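Local atomic coordinates of transcriptional regulator, LacI family (Arthrobacter sp., PDB entry 4RKQ), a protein that probably regulates transcription as a LacI-family regulator, its periplasmic-binding-protein-like core responding to a small-molecule effector, likely a sugar. Residues A[112-120]-A[150-159]. Sequence-based numbering, arbitrary orientation.
Sequences YQHAAKVAV and VRGKAVAGRL. With EDO (1,2-ethanediol), chain F.
Tyr112 and Ala116 pack on Arg151 and Ala154 in a helix-helix contact within the C-terminal lobe of the effector-binding core. The axes of 112-120 and 150-159 approach to 8.3 Å and cross at -48°. Small residues permit this closeness: Ala116 CB lies 3.5 Å from Ala154 O and also touches Val155 CG2. At the N-terminal ends, Arg151 CB sits over one face of the Tyr112 ring, 3.7 Å from its centroid, a CH-pi contact. A bend at chi3 (74°) carries the Arg151 guanidinium along the ring toward the Tyr112 hydroxyl end, its plane 26° from that of the ring. Arg151 NH1 and NH2 both donate to O2 of a 1,2-ethanediol, probably from the crystallisation liquor, each at 3.0 Å. Asp227, Asn27 and Asn199 also bind this diol, which is consistent with its lying in the effector cleft. Tyr112 OH is hydrogen-bonded to Asp98, and Arg151 NH1 to Phe198 O. Farther along, Lys117 CD lies over one face of the Arg158 guanidinium, 3.5 Å from Arg158 NH2. A water accepts from Arg158 NE and donates to Lys117 O. Val120 CG1 meets Leu159 CD2 at 3.8 Å. Beneath the pair, Val120 and Val155 rest on Leu196 of strand 194-197, and Leu159 on Ile131 of strand 131-136.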
# COMPACT_ATOMS: atom_id res chain seq x y z
N TYR A 112 -16.15 4.07 -17.68
CA TYR A 112 -15.60 5.39 -17.45
C TYR A 112 -16.49 6.54 -17.97
O TYR A 112 -16.34 7.66 -17.51
CB TYR A 112 -14.19 5.54 -17.98
CG TYR A 112 -13.21 4.66 -17.28
CD1 TYR A 112 -12.88 4.89 -15.96
CD2 TYR A 112 -12.59 3.61 -17.94
CE1 TYR A 112 -11.96 4.09 -15.30
CE2 TYR A 112 -11.67 2.80 -17.29
CZ TYR A 112 -11.37 3.03 -15.95
OH TYR A 112 -10.42 2.27 -15.29
N GLN A 113 -17.39 6.27 -18.89
CA GLN A 113 -18.36 7.31 -19.27
C GLN A 113 -19.29 7.62 -18.12
O GLN A 113 -19.62 8.78 -17.86
CB GLN A 113 -19.16 6.88 -20.47
CG GLN A 113 -18.26 6.85 -21.68
CD GLN A 113 -19.03 6.74 -22.96
OE1 GLN A 113 -20.23 6.99 -23.01
NE2 GLN A 113 -18.32 6.37 -24.02
N HIS A 114 -19.72 6.59 -17.43
CA HIS A 114 -20.52 6.78 -16.27
C HIS A 114 -19.79 7.51 -15.14
O HIS A 114 -20.34 8.42 -14.50
CB HIS A 114 -21.02 5.46 -15.79
CG HIS A 114 -21.59 5.52 -14.42
ND1 HIS A 114 -22.92 5.81 -14.19
CD2 HIS A 114 -21.02 5.38 -13.20
CE1 HIS A 114 -23.14 5.80 -12.90
NE2 HIS A 114 -22.01 5.56 -12.27
N ALA A 115 -18.55 7.12 -14.87
CA ALA A 115 -17.75 7.77 -13.83
C ALA A 115 -17.57 9.25 -14.14
O ALA A 115 -17.64 10.09 -13.24
CB ALA A 115 -16.38 7.10 -13.70
N ALA A 116 -17.27 9.55 -15.40
CA ALA A 116 -17.01 10.91 -15.85
C ALA A 116 -18.25 11.76 -15.66
O ALA A 116 -18.17 12.90 -15.19
CB ALA A 116 -16.56 10.91 -17.31
N LYS A 117 -19.40 11.19 -15.98
CA LYS A 117 -20.66 11.91 -15.85
C LYS A 117 -20.93 12.22 -14.40
O LYS A 117 -21.31 13.32 -14.06
CB LYS A 117 -21.82 11.12 -16.45
CG LYS A 117 -23.19 11.64 -16.04
CD LYS A 117 -24.25 11.44 -17.11
CE LYS A 117 -24.83 10.03 -17.14
NZ LYS A 117 -25.81 9.78 -16.05
N VAL A 118 -20.72 11.24 -13.52
CA VAL A 118 -20.97 11.43 -12.11
C VAL A 118 -20.02 12.44 -11.47
O VAL A 118 -20.45 13.32 -10.70
CB VAL A 118 -20.98 10.10 -11.36
CG1 VAL A 118 -21.15 10.31 -9.87
CG2 VAL A 118 -22.12 9.22 -11.88
N ALA A 119 -18.74 12.36 -11.82
CA ALA A 119 -17.72 13.20 -11.17
C ALA A 119 -17.90 14.65 -11.62
O ALA A 119 -17.89 15.56 -10.81
CB ALA A 119 -16.33 12.72 -11.52
N VAL A 120 -18.06 14.85 -12.92
CA VAL A 120 -18.31 16.16 -13.50
C VAL A 120 -19.61 16.79 -12.94
O VAL A 120 -19.63 17.97 -12.62
CB VAL A 120 -18.32 16.09 -15.04
CG1 VAL A 120 -18.71 17.44 -15.64
CG2 VAL A 120 -16.92 15.75 -15.53
N VAL A 150 -8.13 5.94 -21.33
CA VAL A 150 -9.54 5.75 -21.57
C VAL A 150 -10.37 6.60 -20.63
O VAL A 150 -11.35 7.22 -21.03
CB VAL A 150 -9.91 4.26 -21.39
CG1 VAL A 150 -11.42 4.07 -21.46
CG2 VAL A 150 -9.17 3.43 -22.44
N ARG A 151 -9.98 6.63 -19.37
CA ARG A 151 -10.78 7.34 -18.38
C ARG A 151 -10.67 8.82 -18.65
O ARG A 151 -11.67 9.51 -18.57
CB ARG A 151 -10.41 6.97 -16.93
CG ARG A 151 -9.06 7.47 -16.43
CD ARG A 151 -8.81 6.97 -15.00
NE ARG A 151 -8.51 5.55 -14.98
CZ ARG A 151 -8.02 4.89 -13.93
NH1 ARG A 151 -7.79 5.52 -12.78
NH2 ARG A 151 -7.77 3.60 -14.03
N GLY A 152 -9.47 9.25 -19.01
CA GLY A 152 -9.19 10.66 -19.32
C GLY A 152 -9.96 11.13 -20.54
O GLY A 152 -10.49 12.24 -20.53
N LYS A 153 -10.02 10.32 -21.59
CA LYS A 153 -10.86 10.64 -22.77
C LYS A 153 -12.32 10.78 -22.39
O LYS A 153 -13.00 11.68 -22.88
CB LYS A 153 -10.67 9.59 -23.90
CG LYS A 153 -9.30 9.66 -24.54
CD LYS A 153 -9.03 8.54 -25.56
CE LYS A 153 -7.67 8.77 -26.21
NZ LYS A 153 -7.00 7.53 -26.67
N ALA A 154 -12.79 9.94 -21.47
CA ALA A 154 -14.17 9.99 -21.05
C ALA A 154 -14.48 11.30 -20.33
O ALA A 154 -15.52 11.88 -20.56
CB ALA A 154 -14.50 8.81 -20.14
N VAL A 155 -13.58 11.76 -19.47
CA VAL A 155 -13.78 13.04 -18.77
C VAL A 155 -13.76 14.23 -19.74
O VAL A 155 -14.61 15.12 -19.67
CB VAL A 155 -12.72 13.21 -17.65
CG1 VAL A 155 -12.79 14.59 -17.01
CG2 VAL A 155 -12.87 12.09 -16.61
N ALA A 156 -12.78 14.24 -20.65
CA ALA A 156 -12.64 15.31 -21.63
C ALA A 156 -13.87 15.38 -22.53
O ALA A 156 -14.38 16.46 -22.79
CB ALA A 156 -11.42 15.10 -22.46
N GLY A 157 -14.33 14.21 -22.96
CA GLY A 157 -15.59 14.06 -23.65
C GLY A 157 -16.76 14.69 -22.92
O GLY A 157 -17.52 15.43 -23.51
N ARG A 158 -16.90 14.41 -21.62
CA ARG A 158 -18.02 14.93 -20.88
C ARG A 158 -17.93 16.45 -20.74
O ARG A 158 -18.94 17.16 -20.90
CB ARG A 158 -18.13 14.28 -19.51
CG ARG A 158 -19.30 14.74 -18.66
CD ARG A 158 -20.62 14.53 -19.38
NE ARG A 158 -21.76 14.77 -18.49
CZ ARG A 158 -23.04 14.64 -18.85
NH1 ARG A 158 -23.35 14.29 -20.09
NH2 ARG A 158 -24.00 14.87 -17.97
N LEU A 159 -16.75 16.95 -20.42
CA LEU A 159 -16.58 18.38 -20.26
C LEU A 159 -16.77 19.12 -21.62
O LEU A 159 -17.33 20.20 -21.64
CB LEU A 159 -15.21 18.70 -19.68
CG LEU A 159 -15.00 18.35 -18.20
CD1 LEU A 159 -13.53 18.38 -17.87
CD2 LEU A 159 -15.78 19.28 -17.29
C1 EDO F . -4.83 2.73 -10.82
O1 EDO F . -4.78 3.56 -9.64
C2 EDO F . -6.18 2.05 -10.96
O2 EDO F . -7.12 3.11 -11.18
O HOH W 1 -13.80 8.61 -15.97
O HOH W 2 -21.84 15.46 -15.89